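Lipopolysaccharide heptosyltransferase 2 (Escherichia coli, PDB 1PSW) transfers the second heptose from ADP-L-glycero-beta-D-manno-heptose onto heptosyl-Kdo2-lipid A during assembly of the lipopolysaccharide core. Local coordinates at residues 158-163 with 277-282; 21-26 with 154-159; 217-222 with 244-249. All coordinates share one frame; numbering follows the deposited sequence.

Interaction 1 of 3, residues 158-163 with 277-282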
ATOM      1  N   PRO A 158      -4.239   7.832   4.178  1.00 16.04           N
ATOM      2  CA  PRO A 158      -3.898   7.780   2.754  1.00 16.44           C
ATOM      3  C   PRO A 158      -5.220   7.864   2.009  1.00 16.20           C
ATOM      4  O   PRO A 158      -6.238   7.374   2.498  1.00 16.76           O
ATOM      5  CB  PRO A 158      -3.253   6.410   2.599  1.00 16.54           C
ATOM      6  CG  PRO A 158      -2.641   6.170   3.961  1.00 15.17           C
ATOM      7  CD  PRO A 158      -3.719   6.651   4.892  1.00 16.30           C
ATOM      8  N   GLN A 159      -5.198   8.463   0.828  1.00 15.50           N
ATOM      9  CA  GLN A 159      -6.421   8.622   0.062  1.00 17.77           C
ATOM     10  C   GLN A 159      -6.073   8.801  -1.407  1.00 18.34           C
ATOM     11  O   GLN A 159      -5.212   9.604  -1.758  1.00 19.68           O
ATOM     12  CB  GLN A 159      -7.179   9.840   0.604  1.00 20.99           C
ATOM     13  CG  GLN A 159      -8.486  10.167  -0.079  1.00 29.85           C
ATOM     14  CD  GLN A 159      -9.291  11.202   0.702  1.00 35.84           C
ATOM     15  OE1 GLN A 159      -8.788  12.279   1.032  1.00 35.66           O
ATOM     16  NE2 GLN A 159     -10.547  10.877   0.997  1.00 39.36           N
ATOM     17  N   LEU A 160      -6.735   8.026  -2.260  1.00 17.69           N
ATOM     18  CA  LEU A 160      -6.511   8.076  -3.700  1.00 18.10           C
ATOM     19  C   LEU A 160      -7.830   8.271  -4.435  1.00 18.40           C
ATOM     20  O   LEU A 160      -8.862   7.753  -4.014  1.00 18.73           O
ATOM     21  CB  LEU A 160      -5.854   6.777  -4.179  1.00 18.97           C
ATOM     22  CG  LEU A 160      -4.453   6.443  -3.650  1.00 20.84           C
ATOM     23  CD1 LEU A 160      -4.014   5.062  -4.133  1.00 19.76           C
ATOM     24  CD2 LEU A 160      -3.469   7.508  -4.108  1.00 18.49           C
ATOM     25  N   GLN A 161      -7.791   9.009  -5.538  1.00 19.76           N
ATOM     26  CA  GLN A 161      -8.984   9.270  -6.337  1.00 21.66           C
ATOM     27  C   GLN A 161      -8.717   8.794  -7.764  1.00 20.56           C
ATOM     28  O   GLN A 161      -7.590   8.868  -8.249  1.00 19.10           O
ATOM     29  CB  GLN A 161      -9.302  10.771  -6.339  1.00 26.80           C
ATOM     30  CG  GLN A 161      -9.484  11.393  -4.948  1.00 36.28           C
ATOM     31  CD  GLN A 161     -10.800  11.015  -4.295  1.00 41.73           C
ATOM     32  OE1 GLN A 161     -11.871  11.291  -4.838  1.00 45.72           O
ATOM     33  NE2 GLN A 161     -10.731  10.384  -3.125  1.00 45.70           N
ATOM     34  N   VAL A 162      -9.764   8.300  -8.419  1.00 18.58           N
ATOM     35  CA  VAL A 162      -9.688   7.799  -9.790  1.00 19.04           C
ATOM     36  C   VAL A 162     -10.966   8.198 -10.536  1.00 18.96           C
ATOM     37  O   VAL A 162     -12.073   7.993 -10.032  1.00 18.84           O
ATOM     38  CB  VAL A 162      -9.550   6.247  -9.813  1.00 17.51           C
ATOM     39  CG1 VAL A 162      -9.664   5.730 -11.240  1.00 15.28           C
ATOM     40  CG2 VAL A 162      -8.221   5.818  -9.198  1.00 15.93           C
ATOM     41  N   SER A 163     -10.828   8.757 -11.734  1.00 20.21           N
ATOM     42  CA  SER A 163     -11.998   9.181 -12.507  1.00 20.74           C
ATOM     43  C   SER A 163     -12.624   8.046 -13.313  1.00 20.84           C
ATOM     44  O   SER A 163     -11.988   7.020 -13.557  1.00 18.10           O
ATOM     45  CB  SER A 163     -11.608  10.298 -13.468  1.00 19.09           C
ATOM     46  OG  SER A 163     -10.751   9.805 -14.484  1.00 23.38           O
ATOM     47  N   ALA A 277      -7.729   0.135   0.403  1.00 15.13           N
ATOM     48  CA  ALA A 277      -8.229   0.915   1.536  1.00 15.74           C
ATOM     49  C   ALA A 277      -8.198   2.414   1.233  1.00 15.82           C
ATOM     50  O   ALA A 277      -9.123   3.141   1.579  1.00 15.76           O
ATOM     51  CB  ALA A 277      -7.395   0.614   2.790  1.00 15.38           C
ATOM     52  N   ALA A 278      -7.124   2.868   0.591  1.00 14.89           N
ATOM     53  CA  ALA A 278      -6.967   4.273   0.237  1.00 14.97           C
ATOM     54  C   ALA A 278      -8.004   4.689  -0.794  1.00 16.22           C
ATOM     55  O   ALA A 278      -8.414   5.848  -0.834  1.00 15.52           O
ATOM     56  CB  ALA A 278      -5.564   4.513  -0.306  1.00 15.52           C
ATOM     57  N   LEU A 279      -8.418   3.740  -1.626  1.00 15.70           N
ATOM     58  CA  LEU A 279      -9.416   3.997  -2.660  1.00 17.27           C
ATOM     59  C   LEU A 279     -10.833   3.918  -2.100  1.00 18.17           C
ATOM     60  O   LEU A 279     -11.801   4.201  -2.803  1.00 19.46           O
ATOM     61  CB  LEU A 279      -9.254   2.988  -3.801  1.00 14.10           C
ATOM     62  CG  LEU A 279      -8.021   3.223  -4.678  1.00 15.92           C
ATOM     63  CD1 LEU A 279      -7.701   1.978  -5.516  1.00 13.57           C
ATOM     64  CD2 LEU A 279      -8.288   4.430  -5.588  1.00 14.96           C
ATOM     65  N   ASN A 280     -10.948   3.512  -0.838  1.00 19.55           N
ATOM     66  CA  ASN A 280     -12.248   3.399  -0.175  1.00 20.72           C
ATOM     67  C   ASN A 280     -13.160   2.366  -0.858  1.00 20.75           C
ATOM     68  O   ASN A 280     -14.371   2.566  -0.979  1.00 17.62           O
ATOM     69  CB  ASN A 280     -12.935   4.771  -0.162  1.00 24.86           C
ATOM     70  CG  ASN A 280     -14.053   4.859   0.864  1.00 28.15           C
ATOM     71  OD1 ASN A 280     -13.898   4.406   1.996  1.00 34.79           O
ATOM     72  ND2 ASN A 280     -15.175   5.451   0.478  1.00 32.28           N
ATOM     73  N   ARG A 281     -12.567   1.273  -1.318  1.00 18.93           N
ATOM     74  CA  ARG A 281     -13.323   0.215  -1.968  1.00 19.18           C
ATOM     75  C   ARG A 281     -13.703  -0.816  -0.905  1.00 19.33           C
ATOM     76  O   ARG A 281     -12.941  -1.050   0.032  1.00 20.59           O
ATOM     77  CB  ARG A 281     -12.464  -0.472  -3.046  1.00 19.83           C
ATOM     78  CG  ARG A 281     -12.130   0.366  -4.286  1.00 22.46           C
ATOM     79  CD  ARG A 281     -13.311   0.441  -5.248  1.00 24.31           C
ATOM     80  NE  ARG A 281     -14.341   1.323  -4.752  1.00 26.43           N
ATOM     81  CZ  ARG A 281     -15.642   1.087  -4.827  1.00 24.97           C
ATOM     82  NH1 ARG A 281     -16.105  -0.024  -5.385  1.00 23.85           N
ATOM     83  NH2 ARG A 281     -16.481   1.977  -4.315  1.00 24.76           N
ATOM     84  N   PRO A 282     -14.896  -1.425  -1.012  1.00 19.21           N
ATOM     85  CA  PRO A 282     -15.256  -2.425  -0.001  1.00 19.12           C
ATOM     86  C   PRO A 282     -14.171  -3.489  -0.086  1.00 18.41           C
ATOM     87  O   PRO A 282     -13.758  -3.870  -1.180  1.00 18.74           O
ATOM     88  CB  PRO A 282     -16.601  -2.939  -0.487  1.00 20.06           C
ATOM     89  CG  PRO A 282     -17.198  -1.722  -1.138  1.00 19.65           C
ATOM     90  CD  PRO A 282     -16.026  -1.156  -1.918  1.00 19.48           C
TER

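Interaction 2 of 3, residues 21-26 with 154-159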
ATOM      1  N   TYR A  21       2.841  13.167   3.797  1.00 15.72           N
ATOM      2  CA  TYR A  21       2.760  14.204   2.761  1.00 17.90           C
ATOM      3  C   TYR A  21       1.507  15.061   2.942  1.00 17.63           C
ATOM      4  O   TYR A  21       1.562  16.289   2.813  1.00 18.96           O
ATOM      5  CB  TYR A  21       2.761  13.595   1.347  1.00 18.69           C
ATOM      6  CG  TYR A  21       3.834  12.536   1.125  1.00 20.82           C
ATOM      7  CD1 TYR A  21       5.023  12.559   1.850  1.00 21.24           C
ATOM      8  CD2 TYR A  21       3.638  11.487   0.226  1.00 20.42           C
ATOM      9  CE1 TYR A  21       5.987  11.563   1.701  1.00 21.77           C
ATOM     10  CE2 TYR A  21       4.595  10.485   0.062  1.00 20.27           C
ATOM     11  CZ  TYR A  21       5.766  10.531   0.810  1.00 21.64           C
ATOM     12  OH  TYR A  21       6.700   9.533   0.695  1.00 23.78           O
ATOM     13  N   ARG A  22       0.378  14.416   3.236  1.00 16.14           N
ATOM     14  CA  ARG A  22      -0.868  15.136   3.457  1.00 17.98           C
ATOM     15  C   ARG A  22      -0.741  16.016   4.693  1.00 18.73           C
ATOM     16  O   ARG A  22      -1.228  17.140   4.714  1.00 18.06           O
ATOM     17  CB  ARG A  22      -2.040  14.164   3.647  1.00 19.24           C
ATOM     18  CG  ARG A  22      -2.488  13.408   2.399  1.00 18.50           C
ATOM     19  CD  ARG A  22      -3.826  12.732   2.647  1.00 18.81           C
ATOM     20  NE  ARG A  22      -4.890  13.717   2.805  1.00 18.77           N
ATOM     21  CZ  ARG A  22      -6.088  13.470   3.329  1.00 19.59           C
ATOM     22  NH1 ARG A  22      -6.394  12.255   3.766  1.00 17.67           N
ATOM     23  NH2 ARG A  22      -6.993  14.439   3.401  1.00 20.33           N
ATOM     24  N   THR A  23      -0.086  15.500   5.727  1.00 18.76           N
ATOM     25  CA  THR A  23       0.081  16.262   6.954  1.00 18.03           C
ATOM     26  C   THR A  23       1.037  17.439   6.752  1.00 18.90           C
ATOM     27  O   THR A  23       0.807  18.529   7.283  1.00 21.06           O
ATOM     28  CB  THR A  23       0.582  15.362   8.103  1.00 16.72           C
ATOM     29  OG1 THR A  23      -0.332  14.274   8.275  1.00 16.93           O
ATOM     30  CG2 THR A  23       0.663  16.144   9.408  1.00 15.84           C
ATOM     31  N   LEU A  24       2.095  17.234   5.974  1.00 19.38           N
ATOM     32  CA  LEU A  24       3.062  18.299   5.719  1.00 19.52           C
ATOM     33  C   LEU A  24       2.425  19.493   5.024  1.00 20.23           C
ATOM     34  O   LEU A  24       2.727  20.639   5.341  1.00 20.71           O
ATOM     35  CB  LEU A  24       4.220  17.778   4.865  1.00 18.98           C
ATOM     36  CG  LEU A  24       5.248  16.897   5.578  1.00 19.00           C
ATOM     37  CD1 LEU A  24       6.161  16.252   4.552  1.00 18.79           C
ATOM     38  CD2 LEU A  24       6.043  17.723   6.567  1.00 18.27           C
ATOM     39  N   GLN A  25       1.545  19.218   4.071  1.00 19.86           N
ATOM     40  CA  GLN A  25       0.879  20.277   3.338  1.00 21.56           C
ATOM     41  C   GLN A  25      -0.204  20.965   4.155  1.00 22.60           C
ATOM     42  O   GLN A  25      -0.647  22.059   3.816  1.00 24.50           O
ATOM     43  CB  GLN A  25       0.324  19.718   2.035  1.00 22.57           C
ATOM     44  CG  GLN A  25       1.452  19.247   1.115  1.00 26.57           C
ATOM     45  CD  GLN A  25       1.049  19.167  -0.340  1.00 28.54           C
ATOM     46  OE1 GLN A  25       1.880  19.328  -1.238  1.00 31.72           O
ATOM     47  NE2 GLN A  25      -0.230  18.915  -0.586  1.00 28.63           N
ATOM     48  N   ALA A  26      -0.621  20.328   5.243  1.00 21.62           N
ATOM     49  CA  ALA A  26      -1.633  20.911   6.105  1.00 21.49           C
ATOM     50  C   ALA A  26      -0.973  21.735   7.214  1.00 20.70           C
ATOM     51  O   ALA A  26      -1.598  22.629   7.777  1.00 23.10           O
ATOM     52  CB  ALA A  26      -2.493  19.810   6.715  1.00 21.64           C
ATOM     53  N   PRO A 154      -8.543  15.507  12.975  1.00 27.67           N
ATOM     54  CA  PRO A 154      -8.435  14.108  12.547  1.00 26.63           C
ATOM     55  C   PRO A 154      -7.134  13.853  11.794  1.00 24.11           C
ATOM     56  O   PRO A 154      -6.581  14.765  11.180  1.00 21.77           O
ATOM     57  CB  PRO A 154      -9.653  13.937  11.644  1.00 27.50           C
ATOM     58  CG  PRO A 154      -9.753  15.282  10.993  1.00 26.76           C
ATOM     59  CD  PRO A 154      -9.554  16.217  12.170  1.00 27.83           C
ATOM     60  N   LEU A 155      -6.641  12.619  11.841  1.00 21.71           N
ATOM     61  CA  LEU A 155      -5.413  12.285  11.129  1.00 20.88           C
ATOM     62  C   LEU A 155      -5.744  12.230   9.647  1.00 20.13           C
ATOM     63  O   LEU A 155      -6.868  11.897   9.269  1.00 20.50           O
ATOM     64  CB  LEU A 155      -4.867  10.924  11.573  1.00 22.39           C
ATOM     65  CG  LEU A 155      -4.566  10.735  13.060  1.00 23.62           C
ATOM     66  CD1 LEU A 155      -3.988   9.343  13.292  1.00 26.00           C
ATOM     67  CD2 LEU A 155      -3.589  11.796  13.522  1.00 22.84           C
ATOM     68  N   LEU A 156      -4.778  12.569   8.805  1.00 17.53           N
ATOM     69  CA  LEU A 156      -5.006  12.516   7.370  1.00 17.64           C
ATOM     70  C   LEU A 156      -4.552  11.155   6.852  1.00 16.58           C
ATOM     71  O   LEU A 156      -3.359  10.912   6.688  1.00 17.94           O
ATOM     72  CB  LEU A 156      -4.236  13.636   6.673  1.00 17.99           C
ATOM     73  CG  LEU A 156      -4.606  15.025   7.208  1.00 19.52           C
ATOM     74  CD1 LEU A 156      -3.862  16.087   6.424  1.00 20.58           C
ATOM     75  CD2 LEU A 156      -6.107  15.231   7.108  1.00 17.95           C
ATOM     76  N   TRP A 157      -5.517  10.273   6.608  1.00 16.21           N
ATOM     77  CA  TRP A 157      -5.249   8.925   6.123  1.00 15.89           C
ATOM     78  C   TRP A 157      -4.894   8.910   4.644  1.00 15.02           C
ATOM     79  O   TRP A 157      -5.195   9.859   3.917  1.00 15.65           O
ATOM     80  CB  TRP A 157      -6.483   8.038   6.316  1.00 16.54           C
ATOM     81  CG  TRP A 157      -6.726   7.549   7.710  1.00 19.10           C
ATOM     82  CD1 TRP A 157      -5.951   7.771   8.818  1.00 20.15           C
ATOM     83  CD2 TRP A 157      -7.790   6.691   8.131  1.00 19.05           C
ATOM     84  NE1 TRP A 157      -6.469   7.099   9.898  1.00 18.29           N
ATOM     85  CE2 TRP A 157      -7.599   6.427   9.503  1.00 20.69           C
ATOM     86  CE3 TRP A 157      -8.890   6.113   7.477  1.00 20.41           C
ATOM     87  CZ2 TRP A 157      -8.463   5.611  10.240  1.00 21.54           C
ATOM     88  CZ3 TRP A 157      -9.751   5.299   8.212  1.00 20.00           C
ATOM     89  CH2 TRP A 157      -9.530   5.058   9.576  1.00 19.95           C
ATOM     90  N   PRO A 158      -4.239   7.832   4.178  1.00 16.04           N
ATOM     91  CA  PRO A 158      -3.898   7.780   2.754  1.00 16.44           C
ATOM     92  C   PRO A 158      -5.220   7.864   2.009  1.00 16.20           C
ATOM     93  O   PRO A 158      -6.238   7.374   2.498  1.00 16.76           O
ATOM     94  CB  PRO A 158      -3.253   6.410   2.599  1.00 16.54           C
ATOM     95  CG  PRO A 158      -2.641   6.170   3.961  1.00 15.17           C
ATOM     96  CD  PRO A 158      -3.719   6.651   4.892  1.00 16.30           C
ATOM     97  N   GLN A 159      -5.198   8.463   0.828  1.00 15.50           N
ATOM     98  CA  GLN A 159      -6.421   8.622   0.062  1.00 17.77           C
ATOM     99  C   GLN A 159      -6.073   8.801  -1.407  1.00 18.34           C
ATOM    100  O   GLN A 159      -5.212   9.604  -1.758  1.00 19.68           O
ATOM    101  CB  GLN A 159      -7.179   9.840   0.604  1.00 20.99           C
ATOM    102  CG  GLN A 159      -8.486  10.167  -0.079  1.00 29.85           C
ATOM    103  CD  GLN A 159      -9.291  11.202   0.702  1.00 35.84           C
ATOM    104  OE1 GLN A 159      -8.788  12.279   1.032  1.00 35.66           O
ATOM    105  NE2 GLN A 159     -10.547  10.877   0.997  1.00 39.36           N
TER
HETATM  106  O   HOH W   1      -8.243  11.409   6.046  1.00 27.23           O
HETATM  107  O   HOH W   2      -2.504  14.052  10.080  1.00 20.00           O

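Interaction 3 of 3, residues 217-222 with 244-249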
ATOM      1  N   VAL A 217     -10.786 -10.654 -11.122  1.00 17.29           N
ATOM      2  CA  VAL A 217      -9.523 -10.152 -11.629  1.00 17.58           C
ATOM      3  C   VAL A 217      -8.495 -10.348 -10.526  1.00 16.55           C
ATOM      4  O   VAL A 217      -8.728  -9.971  -9.380  1.00 16.56           O
ATOM      5  CB  VAL A 217      -9.609  -8.646 -11.982  1.00 18.96           C
ATOM      6  CG1 VAL A 217      -8.277  -8.162 -12.546  1.00 18.52           C
ATOM      7  CG2 VAL A 217     -10.732  -8.402 -12.980  1.00 22.45           C
ATOM      8  N   LEU A 218      -7.357 -10.935 -10.882  1.00 16.47           N
ATOM      9  CA  LEU A 218      -6.283 -11.212  -9.925  1.00 17.40           C
ATOM     10  C   LEU A 218      -5.186 -10.172 -10.092  1.00 17.48           C
ATOM     11  O   LEU A 218      -4.681  -9.982 -11.197  1.00 18.93           O
ATOM     12  CB  LEU A 218      -5.702 -12.610 -10.187  1.00 17.37           C
ATOM     13  CG  LEU A 218      -6.742 -13.715 -10.419  1.00 19.87           C
ATOM     14  CD1 LEU A 218      -6.075 -15.014 -10.866  1.00 19.73           C
ATOM     15  CD2 LEU A 218      -7.540 -13.936  -9.130  1.00 17.53           C
ATOM     16  N   PHE A 219      -4.826  -9.503  -8.997  1.00 17.25           N
ATOM     17  CA  PHE A 219      -3.783  -8.479  -9.017  1.00 17.01           C
ATOM     18  C   PHE A 219      -2.561  -8.965  -8.255  1.00 17.89           C
ATOM     19  O   PHE A 219      -2.685  -9.737  -7.302  1.00 16.51           O
ATOM     20  CB  PHE A 219      -4.260  -7.178  -8.359  1.00 16.67           C
ATOM     21  CG  PHE A 219      -5.431  -6.537  -9.040  1.00 18.60           C
ATOM     22  CD1 PHE A 219      -5.280  -5.913 -10.270  1.00 18.17           C
ATOM     23  CD2 PHE A 219      -6.688  -6.538  -8.433  1.00 18.42           C
ATOM     24  CE1 PHE A 219      -6.362  -5.296 -10.891  1.00 17.68           C
ATOM     25  CE2 PHE A 219      -7.778  -5.924  -9.044  1.00 18.65           C
ATOM     26  CZ  PHE A 219      -7.614  -5.302 -10.273  1.00 18.04           C
ATOM     27  N   GLY A 220      -1.384  -8.502  -8.662  1.00 17.47           N
ATOM     28  CA  GLY A 220      -0.161  -8.903  -7.986  1.00 19.06           C
ATOM     29  C   GLY A 220       1.072  -8.535  -8.786  1.00 20.23           C
ATOM     30  O   GLY A 220       0.970  -7.925  -9.849  1.00 21.56           O
ATOM     31  N   SER A 221       2.242  -8.898  -8.275  1.00 22.60           N
ATOM     32  CA  SER A 221       3.496  -8.606  -8.961  1.00 22.72           C
ATOM     33  C   SER A 221       3.846  -9.760  -9.890  1.00 22.61           C
ATOM     34  O   SER A 221       3.130 -10.761  -9.946  1.00 21.26           O
ATOM     35  CB  SER A 221       4.622  -8.418  -7.945  1.00 24.02           C
ATOM     36  OG  SER A 221       4.812  -9.606  -7.204  1.00 25.68           O
ATOM     37  N   ALA A 222       4.950  -9.620 -10.617  1.00 23.36           N
ATOM     38  CA  ALA A 222       5.397 -10.663 -11.533  1.00 25.41           C
ATOM     39  C   ALA A 222       5.549 -11.980 -10.779  1.00 25.24           C
ATOM     40  O   ALA A 222       5.296 -13.059 -11.322  1.00 27.12           O
ATOM     41  CB  ALA A 222       6.734 -10.266 -12.171  1.00 26.07           C
ATOM     42  N   ARG A 244      -9.547 -13.175 -14.891  1.00 24.19           N
ATOM     43  CA  ARG A 244      -8.338 -12.687 -15.543  1.00 23.73           C
ATOM     44  C   ARG A 244      -7.164 -12.526 -14.584  1.00 23.32           C
ATOM     45  O   ARG A 244      -7.290 -11.914 -13.522  1.00 22.35           O
ATOM     46  CB  ARG A 244      -8.632 -11.348 -16.226  1.00 25.95           C
ATOM     47  CG  ARG A 244      -7.460 -10.750 -16.986  1.00 28.63           C
ATOM     48  CD  ARG A 244      -7.803 -10.543 -18.456  1.00 32.79           C
ATOM     49  NE  ARG A 244      -6.838  -9.679 -19.135  1.00 34.83           N
ATOM     50  CZ  ARG A 244      -5.585 -10.020 -19.416  1.00 36.57           C
ATOM     51  NH1 ARG A 244      -5.130 -11.222 -19.080  1.00 37.22           N
ATOM     52  NH2 ARG A 244      -4.781  -9.157 -20.027  1.00 36.42           N
ATOM     53  N   ASN A 245      -6.023 -13.082 -14.976  1.00 21.98           N
ATOM     54  CA  ASN A 245      -4.810 -12.997 -14.174  1.00 21.42           C
ATOM     55  C   ASN A 245      -3.969 -11.805 -14.637  1.00 21.10           C
ATOM     56  O   ASN A 245      -3.306 -11.873 -15.670  1.00 21.84           O
ATOM     57  CB  ASN A 245      -4.006 -14.301 -14.304  1.00 21.77           C
ATOM     58  CG  ASN A 245      -2.730 -14.298 -13.475  1.00 23.08           C
ATOM     59  OD1 ASN A 245      -2.515 -13.418 -12.639  1.00 21.26           O
ATOM     60  ND2 ASN A 245      -1.878 -15.296 -13.701  1.00 23.48           N
ATOM     61  N   LEU A 246      -3.998 -10.712 -13.878  1.00 20.80           N
ATOM     62  CA  LEU A 246      -3.223  -9.531 -14.232  1.00 18.80           C
ATOM     63  C   LEU A 246      -1.968  -9.391 -13.364  1.00 19.73           C
ATOM     64  O   LEU A 246      -1.288  -8.370 -13.412  1.00 20.34           O
ATOM     65  CB  LEU A 246      -4.092  -8.266 -14.126  1.00 20.16           C
ATOM     66  CG  LEU A 246      -5.296  -8.188 -15.074  1.00 20.16           C
ATOM     67  CD1 LEU A 246      -6.019  -6.861 -14.899  1.00 21.39           C
ATOM     68  CD2 LEU A 246      -4.826  -8.354 -16.512  1.00 21.07           C
ATOM     69  N   ALA A 247      -1.653 -10.410 -12.568  1.00 19.90           N
ATOM     70  CA  ALA A 247      -0.452 -10.339 -11.734  1.00 21.86           C
ATOM     71  C   ALA A 247       0.774 -10.236 -12.646  1.00 22.16           C
ATOM     72  O   ALA A 247       0.987 -11.096 -13.503  1.00 24.55           O
ATOM     73  CB  ALA A 247      -0.343 -11.581 -10.840  1.00 21.19           C
ATOM     74  N   GLY A 248       1.556  -9.175 -12.461  1.00 23.37           N
ATOM     75  CA  GLY A 248       2.746  -8.955 -13.267  1.00 23.76           C
ATOM     76  C   GLY A 248       2.492  -8.269 -14.601  1.00 23.49           C
ATOM     77  O   GLY A 248       3.429  -7.979 -15.343  1.00 24.74           O
ATOM     78  N   GLU A 249       1.226  -7.992 -14.903  1.00 23.01           N
ATOM     79  CA  GLU A 249       0.842  -7.360 -16.166  1.00 25.57           C
ATOM     80  C   GLU A 249       0.612  -5.851 -16.089  1.00 24.40           C
ATOM     81  O   GLU A 249       0.570  -5.166 -17.112  1.00 24.29           O
ATOM     82  CB  GLU A 249      -0.430  -8.029 -16.688  1.00 28.19           C
ATOM     83  CG  GLU A 249      -0.191  -9.389 -17.304  1.00 36.71           C
ATOM     84  CD  GLU A 249       0.319  -9.287 -18.726  1.00 39.55           C
ATOM     85  OE1 GLU A 249      -0.497  -8.981 -19.624  1.00 42.99           O
ATOM     86  OE2 GLU A 249       1.532  -9.504 -18.942  1.00 42.14           O
TER
HETATM   87  O   HOH W   3      -1.853  -6.763 -11.035  1.00 26.37           O

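Interaction 1 of 3, residues 158-163 with 277-282
Leu160 settles against Ala278 and Leu279, at the point where an extended stretch of chain runs past the end of helix 271-278. Its backbone amide anchors the meeting: N donates to the carbonyl O of Ala278 over 3.1 Å. The bond is nearly straight at hydrogen, although the donor stands well above the carbonyl plane, 59° out of it. The same oxygen also takes a CA-H...O contact from CA of Gln159, so two successive residues converge on one carbonyl. That carbonyl belongs to the last helical turn, where the oxygens generally lack a helical amide ahead of them, and the passing chain supplies a donor instead.

The Leu160 side chain can be traced outward. CB lies 3.7 Å from CD2 of Leu279. With CG anti to the carbonyl carbon (chi1 -64°), the branch point swings over the neighbouring alanine, CG coming 4.0 Å from CB of Ala278. Further out, CD1 still grazes that methyl group, while the other methyl, CD2, is turned away from both Ala278 and Leu279; the side chain also touches Met15 of helix 11-27. Leu160 thus lies between helices of the two Rossmann-like halves of a GT-B glycosyltransferase, on the segment that leads from the first parallel sheet toward the second.

On either side of Leu160 the apolar seam continues. Pro158 brings CB to 4.2 Å from CB of Ala278. At the other end, CG2 of Val162 meets CD2 of Leu279 at 3.9 Å, so that one leucine methyl serves both Leu160 and Val162. Beyond Leu279 the helix closes in a Schellman motif, with Asn280 at positive phi and its N bonded back to O of Ala277. Val162 and Leu279 both rest on Ala260 of helix 252-260.

Interaction 2 of 3, residues 21-26 with 154-159
Arg22 and Leu156 form the centre of a mixed polar and apolar surface contact, in which one flank of helix 11-27 holds the irregular chain that follows helix 131-137. Between residues 21-26 and 154-159 one direct hydrogen bond forms, from Arg22 NH1 to O of Trp157, at 2.7 Å. The acceptor lies only 1° out of the guanidinium plane, and NH1 in turn lies in the carbonyl plane, so the flat groups meet at their edges. A bend at chi3 (68°) brings the arginine tip round to this carbonyl. Water 1 adds a second link, accepting from both Arg22 NH1 and N of Trp157.

The guanidinium is sandwiched as well as bonded. CB of Leu156 sits 3.7 Å above one face, while OE1 of Gln159 approaches the opposite face, its amide tilted against the arginine. A leucine in place of Arg22 would probably leave the Trp157 carbonyl without its charged donor and water 1 without its link to the helix.

Leu156 itself reaches along the helix, CD1 lying 3.3 Å from O of Arg22 and 4.0 Å from CB of Ala26. Water 2 joins N of Leu156 to OG1 of Thr23, which also bonds to O of Ser19; OG of Ser19 is hydrogen-bonded to O of Leu156. Thr23 packs on Ile136 of helix 131-137, while Tyr21 and Leu24 of helix 11-27 face Ile33 of strand 32-37.

Interaction 3 of 3, residues 217-222 with 244-249
Leu218 and its neighbours run parallel to residues 244-248, the end-to-end directions 23° apart, in a parallel ladder that continues into less regular chain. N of Leu218 donates to O of Arg244 at 2.8 Å, and O of Leu218 receives N of Leu246 at 2.9 Å. Further along, N of Gly248 reaches O of Gly220 from above the carbonyl plane, at 3.0 Å. Between the Leu218–Leu246 and Gly220–Gly248 bonds, water 3 links the chains, accepting from N of Gly220 and donating to O of Leu246.

On one face, CG1 of Val217 touches CD1 of Leu246 at 3.5 Å and also lies above the rim of the Phe219 ring. The other methyl of Leu246, CD2, sits over the guanidinium of Arg244, whose NE is bonded to O of Phe174. On the opposite face, CD1 of Leu218 crosses near CB of Asn245 at 4.1 Å. With CG anti to the backbone N (chi1 -179°), Asn245 directs OD1 to N of Ala247, 3.1 Å away, making an Asx turn; ND2 bonds to Asn229 and to O of His225. Gly248 has positive phi and lies against CA of Ala222, where a CB would collide.

Strand 243-245 is an outermost strand of the second sheet, joined to strand 215-218 by a beta-alpha-beta crossover whose connection carries helices 225-232 and 237-240. Strand 215-218 is paired on its other edge with 182-186, and Phe219 and Leu246 pack against helix 252-260.

How the interactions relate
Interactions 1 and 2 share Pro158 and Gln159, so the connecting chain is held first to helix 11-27 of the first half and then to helix 271-278 of the second. Interaction 2 is a surface contact and combines a charged side chain and two bridging waters with the packing of Leu156; interaction 1, partly buried, depends on one backbone bond and apolar methyl packing. Interaction 3, also partly buried, lies wholly within the second half, and a parallel backbone ladder dominates it. Its centre is about 30 Å from that of interaction 2, on the opposite side of the chain's centre. Helix 252-260 is common ground, packing on side chains of both interactions 1 and 3.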